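Local coordinates for putative lipoprotein (Bacteroides ovatus, PDB 3OQQ) that is of unknown function but binds calcium ions and, as a putative lipoprotein, is probably attached to a membrane and faces the outside of the cell, at residues A[34-39]-A[122-127]; A[154-159]-A[174-179]. All blocks are in the same frame, centred on the assembly; numbering follows the deposited sequence.

Contact 1 (A[34-39]-A[122-127]); sequences ASLLVG and FYHNTG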
ATOM      1  N   ALA A  34      -8.218   6.105   7.366  1.00 26.21           N
ATOM      2  CA  ALA A  34      -7.850   4.789   6.851  1.00 26.41           C
ATOM      3  C   ALA A  34      -8.950   4.198   5.955  1.00 28.76           C
ATOM      4  O   ALA A  34      -8.642   3.556   4.947  1.00 28.67           O
ATOM      5  CB  ALA A  34      -7.580   3.844   8.009  1.00 27.17           C
ATOM      6  N   SER A  35     -10.229   4.424   6.322  1.00 22.23           N
ATOM      7  CA  SER A  35     -11.373   3.857   5.604  1.00 21.06           C
ATOM      8  C   SER A  35     -11.815   4.724   4.404  1.00 24.50           C
ATOM      9  O   SER A  35     -12.677   4.278   3.647  1.00 22.47           O
ATOM     10  CB  SER A  35     -12.539   3.612   6.567  1.00 22.80           C
ATOM     11  OG  SER A  35     -13.310   4.778   6.797  1.00 30.35           O
ATOM     12  N   LEU A  36     -11.224   5.945   4.215  1.00 21.85           N
ATOM     13  CA  LEU A  36     -11.546   6.785   3.055  1.00 22.69           C
ATOM     14  C   LEU A  36     -11.128   6.067   1.771  1.00 26.47           C
ATOM     15  O   LEU A  36      -9.995   5.574   1.665  1.00 26.57           O
ATOM     16  CB  LEU A  36     -10.846   8.145   3.148  1.00 23.58           C
ATOM     17  CG  LEU A  36     -11.354   9.234   2.219  1.00 30.56           C
ATOM     18  CD1 LEU A  36     -11.466  10.524   2.946  1.00 31.83           C
ATOM     19  CD2 LEU A  36     -10.413   9.416   1.024  1.00 33.60           C
ATOM     20  N   LEU A  37     -12.054   5.984   0.821  1.00 20.80           N
ATOM     21  CA  LEU A  37     -11.836   5.357  -0.489  1.00 18.57           C
ATOM     22  C   LEU A  37     -11.608   6.427  -1.557  1.00 23.85           C
ATOM     23  O   LEU A  37     -10.721   6.289  -2.389  1.00 23.46           O
ATOM     24  CB  LEU A  37     -13.049   4.512  -0.856  1.00 17.58           C
ATOM     25  CG  LEU A  37     -13.383   3.364   0.082  1.00 20.56           C
ATOM     26  CD1 LEU A  37     -14.752   2.847  -0.222  1.00 19.96           C
ATOM     27  CD2 LEU A  37     -12.333   2.241  -0.019  1.00 21.86           C
ATOM     28  N   VAL A  38     -12.422   7.492  -1.525  1.00 22.39           N
ATOM     29  CA  VAL A  38     -12.338   8.601  -2.481  1.00 24.26           C
ATOM     30  C   VAL A  38     -12.743   9.882  -1.718  1.00 28.27           C
ATOM     31  O   VAL A  38     -13.712   9.877  -0.958  1.00 26.96           O
ATOM     32  CB  VAL A  38     -13.129   8.336  -3.809  1.00 29.39           C
ATOM     33  CG1 VAL A  38     -14.627   8.244  -3.586  1.00 30.18           C
ATOM     34  CG2 VAL A  38     -12.799   9.363  -4.889  1.00 30.11           C
ATOM     35  N   GLY A  39     -11.909  10.910  -1.839  1.00 26.15           N
ATOM     36  CA  GLY A  39     -12.096  12.188  -1.164  1.00 26.36           C
ATOM     37  C   GLY A  39     -12.352  13.338  -2.110  1.00 30.99           C
ATOM     38  O   GLY A  39     -12.008  13.253  -3.297  1.00 30.25           O
ATOM     39  N   PHE A 122      -9.541  12.846  -5.052  1.00 27.57           N
ATOM     40  CA  PHE A 122      -8.397  11.977  -4.796  1.00 26.17           C
ATOM     41  C   PHE A 122      -8.872  10.598  -4.418  1.00 30.60           C
ATOM     42  O   PHE A 122      -9.871  10.461  -3.707  1.00 31.17           O
ATOM     43  CB  PHE A 122      -7.412  12.550  -3.751  1.00 26.25           C
ATOM     44  CG  PHE A 122      -7.894  12.736  -2.325  1.00 26.13           C
ATOM     45  CD1 PHE A 122      -8.527  13.911  -1.936  1.00 29.79           C
ATOM     46  CD2 PHE A 122      -7.649  11.765  -1.359  1.00 25.56           C
ATOM     47  CE1 PHE A 122      -8.951  14.097  -0.607  1.00 30.34           C
ATOM     48  CE2 PHE A 122      -8.059  11.947  -0.033  1.00 28.09           C
ATOM     49  CZ  PHE A 122      -8.706  13.113   0.338  1.00 27.69           C
ATOM     50  N   TYR A 123      -8.209   9.578  -4.975  1.00 26.00           N
ATOM     51  CA  TYR A 123      -8.457   8.178  -4.671  1.00 25.62           C
ATOM     52  C   TYR A 123      -7.535   7.782  -3.527  1.00 27.17           C
ATOM     53  O   TYR A 123      -6.442   8.343  -3.409  1.00 26.56           O
ATOM     54  CB  TYR A 123      -8.207   7.311  -5.901  1.00 28.27           C
ATOM     55  CG  TYR A 123      -9.248   7.477  -6.974  1.00 32.12           C
ATOM     56  CD1 TYR A 123     -10.461   6.794  -6.909  1.00 35.61           C
ATOM     57  CD2 TYR A 123      -9.014   8.292  -8.078  1.00 32.86           C
ATOM     58  CE1 TYR A 123     -11.431   6.944  -7.903  1.00 39.78           C
ATOM     59  CE2 TYR A 123      -9.972   8.441  -9.083  1.00 34.40           C
ATOM     60  CZ  TYR A 123     -11.182   7.772  -8.988  1.00 44.17           C
ATOM     61  OH  TYR A 123     -12.126   7.918  -9.975  1.00 48.56           O
ATOM     62  N   HIS A 124      -7.957   6.845  -2.681  1.00 22.17           N
ATOM     63  CA  HIS A 124      -7.127   6.457  -1.552  1.00 21.47           C
ATOM     64  C   HIS A 124      -7.147   4.952  -1.353  1.00 27.27           C
ATOM     65  O   HIS A 124      -8.233   4.346  -1.309  1.00 26.14           O
ATOM     66  CB  HIS A 124      -7.602   7.178  -0.247  1.00 22.35           C
ATOM     67  CG  HIS A 124      -6.825   6.811   0.989  1.00 25.19           C
ATOM     68  ND1 HIS A 124      -7.455   6.341   2.119  1.00 27.34           N
ATOM     69  CD2 HIS A 124      -5.491   6.893   1.233  1.00 26.78           C
ATOM     70  CE1 HIS A 124      -6.496   6.146   3.015  1.00 26.54           C
ATOM     71  NE2 HIS A 124      -5.298   6.478   2.527  1.00 26.64           N
ATOM     72  N   ASN A 125      -5.939   4.348  -1.215  1.00 23.75           N
ATOM     73  CA  ASN A 125      -5.804   2.917  -0.908  1.00 23.21           C
ATOM     74  C   ASN A 125      -4.667   2.719   0.111  1.00 26.53           C
ATOM     75  O   ASN A 125      -3.571   3.264  -0.051  1.00 24.61           O
ATOM     76  CB  ASN A 125      -5.591   2.067  -2.176  1.00 21.26           C
ATOM     77  CG  ASN A 125      -5.467   0.591  -1.904  1.00 33.88           C
ATOM     78  OD1 ASN A 125      -4.419  -0.024  -2.136  1.00 30.72           O
ATOM     79  ND2 ASN A 125      -6.520  -0.019  -1.377  1.00 30.05           N
ATOM     80  N   THR A 126      -4.949   1.971   1.173  1.00 23.13           N
ATOM     81  CA  THR A 126      -3.979   1.708   2.246  1.00 21.43           C
ATOM     82  C   THR A 126      -4.100   0.238   2.680  1.00 24.02           C
ATOM     83  O   THR A 126      -5.136  -0.389   2.475  1.00 23.20           O
ATOM     84  CB  THR A 126      -4.142   2.721   3.418  1.00 24.40           C
ATOM     85  OG1 THR A 126      -3.121   2.499   4.392  1.00 21.41           O
ATOM     86  CG2 THR A 126      -5.530   2.684   4.081  1.00 20.63           C
ATOM     87  N   GLY A 127      -3.024  -0.298   3.237  1.00 18.99           N
ATOM     88  CA  GLY A 127      -2.979  -1.665   3.723  1.00 17.61           C
ATOM     89  C   GLY A 127      -1.676  -1.945   4.438  1.00 21.06           C
ATOM     90  O   GLY A 127      -0.843  -1.054   4.623  1.00 19.88           O
TER
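His124 ND1 gives its proton to Leu36 O at 2.7 Å, with the carbonyl oxygen at the ring edge, only 12° out of the imidazole plane. The ring reaches it because CG stands anti to the backbone N (chi1 178°), which brings ND1 up to the Leu36 carbonyl. Both ring nitrogens are bonded, ND1 to Leu36 O and NE2 to the carboxylate of Asp155, and this restrains the ring's rotation. Next along, His124 N bonds to Leu37 O (2.8 Å). Gly39 and Phe122 then form an antiparallel hydrogen-bonded pair, Gly39 N to Phe122 O (2.8 Å) and Phe122 N to Gly39 O (3.1 Å). The Phe122 ring lies with its face over the glycine of the neighbouring strand, in a CH-pi contact with Gly39 CA 3.9 Å from the ring centroid; it sits where a side chain at residue 39 would stand. Leu36 CD2 meets Phe122 CE2 obliquely at 3.6 Å. An alanine in place of Phe122 would probably leave Gly39 CA without the ring over it and take away one of the apolar contacts of Leu36 CD2. A classic beta bulge at Leu37 and Val38, both opposite Val25, kinks strand 36-41, which runs between strands 23-26 and 122-131, while strand 150-161 flanks 122-131 beyond.

Contact 2 (A[154-159]-A[174-179]); sequences YDLKVT and EELLLT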
ATOM      1  N   TYR A 154       1.363   0.721   4.056  1.00 17.22           N
ATOM      2  CA  TYR A 154       1.499   1.620   2.922  1.00 16.19           C
ATOM      3  C   TYR A 154       0.281   2.463   2.818  1.00 19.55           C
ATOM      4  O   TYR A 154      -0.795   2.069   3.267  1.00 17.63           O
ATOM      5  CB  TYR A 154       1.743   0.872   1.599  1.00 16.67           C
ATOM      6  CG  TYR A 154       0.513   0.178   1.057  1.00 19.23           C
ATOM      7  CD1 TYR A 154      -0.372   0.845   0.208  1.00 21.21           C
ATOM      8  CD2 TYR A 154       0.221  -1.139   1.404  1.00 19.71           C
ATOM      9  CE1 TYR A 154      -1.488   0.207  -0.318  1.00 19.91           C
ATOM     10  CE2 TYR A 154      -0.888  -1.794   0.865  1.00 20.49           C
ATOM     11  CZ  TYR A 154      -1.758  -1.103   0.039  1.00 24.29           C
ATOM     12  OH  TYR A 154      -2.868  -1.716  -0.481  1.00 24.10           O
ATOM     13  N   ASP A 155       0.426   3.585   2.124  1.00 18.32           N
ATOM     14  CA  ASP A 155      -0.679   4.498   1.861  1.00 17.64           C
ATOM     15  C   ASP A 155      -0.458   5.119   0.522  1.00 23.15           C
ATOM     16  O   ASP A 155       0.582   5.727   0.292  1.00 23.58           O
ATOM     17  CB  ASP A 155      -0.765   5.587   2.945  1.00 18.83           C
ATOM     18  CG  ASP A 155      -2.086   6.321   2.904  1.00 25.32           C
ATOM     19  OD1 ASP A 155      -2.291   7.133   1.965  1.00 25.73           O
ATOM     20  OD2 ASP A 155      -2.920   6.081   3.796  1.00 26.24           O
ATOM     21  N   LEU A 156      -1.440   4.975  -0.353  1.00 20.55           N
ATOM     22  CA  LEU A 156      -1.408   5.543  -1.700  0.50 19.89           C
ATOM     23  C   LEU A 156      -2.591   6.486  -1.892  1.00 22.53           C
ATOM     24  O   LEU A 156      -3.717   6.122  -1.576  1.00 18.70           O
ATOM     25  CB  LEU A 156      -1.439   4.428  -2.767  0.50 19.80           C
ATOM     26  CG  LEU A 156      -0.113   3.777  -3.108  0.50 23.67           C
ATOM     27  CD1 LEU A 156      -0.310   2.353  -3.619  0.50 23.00           C
ATOM     28  CD2 LEU A 156       0.646   4.603  -4.134  0.50 28.71           C
ATOM     29  N   LYS A 157      -2.317   7.708  -2.403  1.00 20.53           N
ATOM     30  CA  LYS A 157      -3.287   8.751  -2.726  1.00 20.52           C
ATOM     31  C   LYS A 157      -2.976   9.254  -4.126  1.00 27.37           C
ATOM     32  O   LYS A 157      -1.846   9.662  -4.394  1.00 27.08           O
ATOM     33  CB  LYS A 157      -3.256   9.919  -1.719  1.00 22.87           C
ATOM     34  CG  LYS A 157      -4.227   9.829  -0.571  1.00 39.90           C
ATOM     35  CD  LYS A 157      -4.039  10.992   0.414  1.00 46.21           C
ATOM     36  CE  LYS A 157      -3.149  10.650   1.599  1.00 48.44           C
ATOM     37  NZ  LYS A 157      -3.742   9.621   2.507  1.00 22.28           N
ATOM     38  N   VAL A 158      -3.953   9.186  -5.021  1.00 25.36           N
ATOM     39  CA  VAL A 158      -3.825   9.678  -6.385  1.00 25.73           C
ATOM     40  C   VAL A 158      -4.796  10.852  -6.492  1.00 31.09           C
ATOM     41  O   VAL A 158      -6.006  10.667  -6.386  1.00 30.69           O
ATOM     42  CB  VAL A 158      -4.059   8.576  -7.445  1.00 29.16           C
ATOM     43  CG1 VAL A 158      -4.203   9.178  -8.847  1.00 29.75           C
ATOM     44  CG2 VAL A 158      -2.922   7.566  -7.420  1.00 28.57           C
ATOM     45  N   THR A 159      -4.260  12.057  -6.646  1.00 26.98           N
ATOM     46  CA  THR A 159      -5.031  13.294  -6.734  1.00 26.28           C
ATOM     47  C   THR A 159      -5.127  13.731  -8.184  1.00 33.08           C
ATOM     48  O   THR A 159      -4.122  13.707  -8.906  1.00 31.33           O
ATOM     49  CB  THR A 159      -4.325  14.357  -5.894  1.00 27.95           C
ATOM     50  OG1 THR A 159      -4.109  13.842  -4.584  1.00 24.90           O
ATOM     51  CG2 THR A 159      -5.070  15.696  -5.854  1.00 24.27           C
ATOM     52  N   GLU A 174      -1.957  14.837 -12.670  1.00 31.85           N
ATOM     53  CA  GLU A 174      -2.197  13.904 -11.572  1.00 29.01           C
ATOM     54  C   GLU A 174      -0.992  13.926 -10.689  1.00 31.18           C
ATOM     55  O   GLU A 174       0.126  14.208 -11.141  1.00 29.35           O
ATOM     56  CB  GLU A 174      -2.440  12.467 -12.066  1.00 29.35           C
ATOM     57  CG  GLU A 174      -3.657  12.241 -12.925  1.00 34.50           C
ATOM     58  CD  GLU A 174      -3.629  12.920 -14.278  1.00 56.80           C
ATOM     59  OE1 GLU A 174      -2.676  12.680 -15.056  1.00 49.38           O
ATOM     60  OE2 GLU A 174      -4.554  13.717 -14.549  1.00 55.61           O
ATOM     61  N   GLU A 175      -1.216  13.614  -9.435  1.00 26.86           N
ATOM     62  CA  GLU A 175      -0.192  13.480  -8.422  1.00 25.81           C
ATOM     63  C   GLU A 175      -0.412  12.186  -7.732  1.00 29.56           C
ATOM     64  O   GLU A 175      -1.544  11.730  -7.619  1.00 29.57           O
ATOM     65  CB  GLU A 175      -0.256  14.621  -7.417  1.00 27.16           C
ATOM     66  CG  GLU A 175       0.668  15.765  -7.746  1.00 38.17           C
ATOM     67  CD  GLU A 175       0.764  16.761  -6.615  1.00 59.87           C
ATOM     68  OE1 GLU A 175       0.794  16.329  -5.435  1.00 45.38           O
ATOM     69  OE2 GLU A 175       0.827  17.976  -6.914  1.00 57.29           O
ATOM     70  N   LEU A 176       0.663  11.598  -7.278  1.00 25.11           N
ATOM     71  CA  LEU A 176       0.669  10.364  -6.523  1.00 24.29           C
ATOM     72  C   LEU A 176       1.457  10.626  -5.269  1.00 26.68           C
ATOM     73  O   LEU A 176       2.564  11.162  -5.349  1.00 25.49           O
ATOM     74  CB  LEU A 176       1.301   9.231  -7.357  1.00 24.50           C
ATOM     75  CG  LEU A 176       1.260   7.843  -6.753  1.00 30.26           C
ATOM     76  CD1 LEU A 176       0.900   6.863  -7.780  1.00 32.34           C
ATOM     77  CD2 LEU A 176       2.598   7.454  -6.119  1.00 33.28           C
ATOM     78  N   LEU A 177       0.868  10.323  -4.119  1.00 21.48           N
ATOM     79  CA  LEU A 177       1.551  10.393  -2.842  1.00 21.30           C
ATOM     80  C   LEU A 177       1.561   8.985  -2.238  1.00 26.64           C
ATOM     81  O   LEU A 177       0.488   8.423  -1.948  1.00 26.10           O
ATOM     82  CB  LEU A 177       0.917  11.418  -1.877  1.00 21.70           C
ATOM     83  CG  LEU A 177       1.654  11.655  -0.549  1.00 25.38           C
ATOM     84  CD1 LEU A 177       2.966  12.408  -0.791  1.00 25.37           C
ATOM     85  CD2 LEU A 177       0.780  12.474   0.409  1.00 25.82           C
ATOM     86  N   LEU A 178       2.773   8.413  -2.081  1.00 22.54           N
ATOM     87  CA  LEU A 178       2.977   7.108  -1.471  1.00 21.49           C
ATOM     88  C   LEU A 178       3.780   7.200  -0.186  1.00 23.58           C
ATOM     89  O   LEU A 178       4.853   7.797  -0.172  1.00 21.34           O
ATOM     90  CB  LEU A 178       3.699   6.141  -2.431  1.00 21.55           C
ATOM     91  CG  LEU A 178       4.258   4.828  -1.811  1.00 26.28           C
ATOM     92  CD1 LEU A 178       3.177   3.808  -1.575  1.00 26.44           C
ATOM     93  CD2 LEU A 178       5.335   4.229  -2.656  1.00 28.38           C
ATOM     94  N   THR A 179       3.297   6.534   0.876  1.00 20.01           N
ATOM     95  CA  THR A 179       4.087   6.373   2.081  1.00 18.45           C
ATOM     96  C   THR A 179       4.276   4.905   2.266  1.00 21.45           C
ATOM     97  O   THR A 179       3.391   4.121   1.920  1.00 20.97           O
ATOM     98  CB  THR A 179       3.541   7.069   3.338  1.00 24.62           C
ATOM     99  OG1 THR A 179       2.242   6.597   3.675  1.00 26.03           O
ATOM    100  CG2 THR A 179       3.605   8.581   3.255  1.00 24.29           C
TER
HETATM  101  O   HOH W   1      -0.401   8.791   0.748  1.00 24.38           O
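The Asp155 carboxylate stands on the same face as Thr179, whose OG1 comes to 3.3 Å from Asp155 CB. Asp155 OD1 takes Lys157 NZ in a 2.9 Å salt bridge, met on the syn side but 33° out of the carboxylate plane. A water 2.8 Å from Asp155 OD1 bonds to it and to Leu177 O in turn, while Asp155 OD2 goes to His124. Lys157 gets there by bending at its last two torsions, which folds its amine back along its own strand. The Tyr154 ring leads away from 174-179: it meets the Phe335 ring with the planes inclined to each other, and its OH bonds to Asn125. The two strands are the arms of a beta hairpin, antiparallel at 167°, with Asp155-Thr179, Lys157-Leu177 and Thr159-Glu175 as hydrogen-bonded pairs. The straightest of their six backbone bonds is Leu177 N to Lys157 O, 2.8 Å with 171° at the hydrogen. Across the non-hydrogen-bonded pairs the side chains on the other face are all aliphatic. There Val158 CG2 touches Leu176 CD1 at 3.9 Å, the two side chains crossing obliquely, and Leu156 sits beside Leu178, though Leu156 is modelled in two conformations and its exact packing is doubtful. Helix 314-328 packs on this face, with Ile327 on Val158 and Leu326 on Leu176. At the far end Glu174 pairs with Arg316 and Glu175 with Arg304, both in salt bridges.

Overall arrangement
Contacts 1 and 2 sit about 9 Å apart between their centres and belong to four strands that neighbour one another in the sheet, 36-41, 122-131, 150-161 and 173-184, each antiparallel to the next. Both are partly buried. Contact 1 pairs segments far apart in the sequence and follows a strand kinked by a bulge; regular pairing holds at Gly39-Phe122, and beyond the bend a histidine ring supplies a bond. Contact 2 is a local hairpin with unbroken pairing, a largely polar face with Leu177 among it, and an aliphatic face whose Val158 and Leu176 meet helix 314-328. The middle strands lie side by side: Thr126 OG1 is 2.6 Å from Tyr154 O, a probable hydrogen bond, and His124 CD2 packs against Leu156 O.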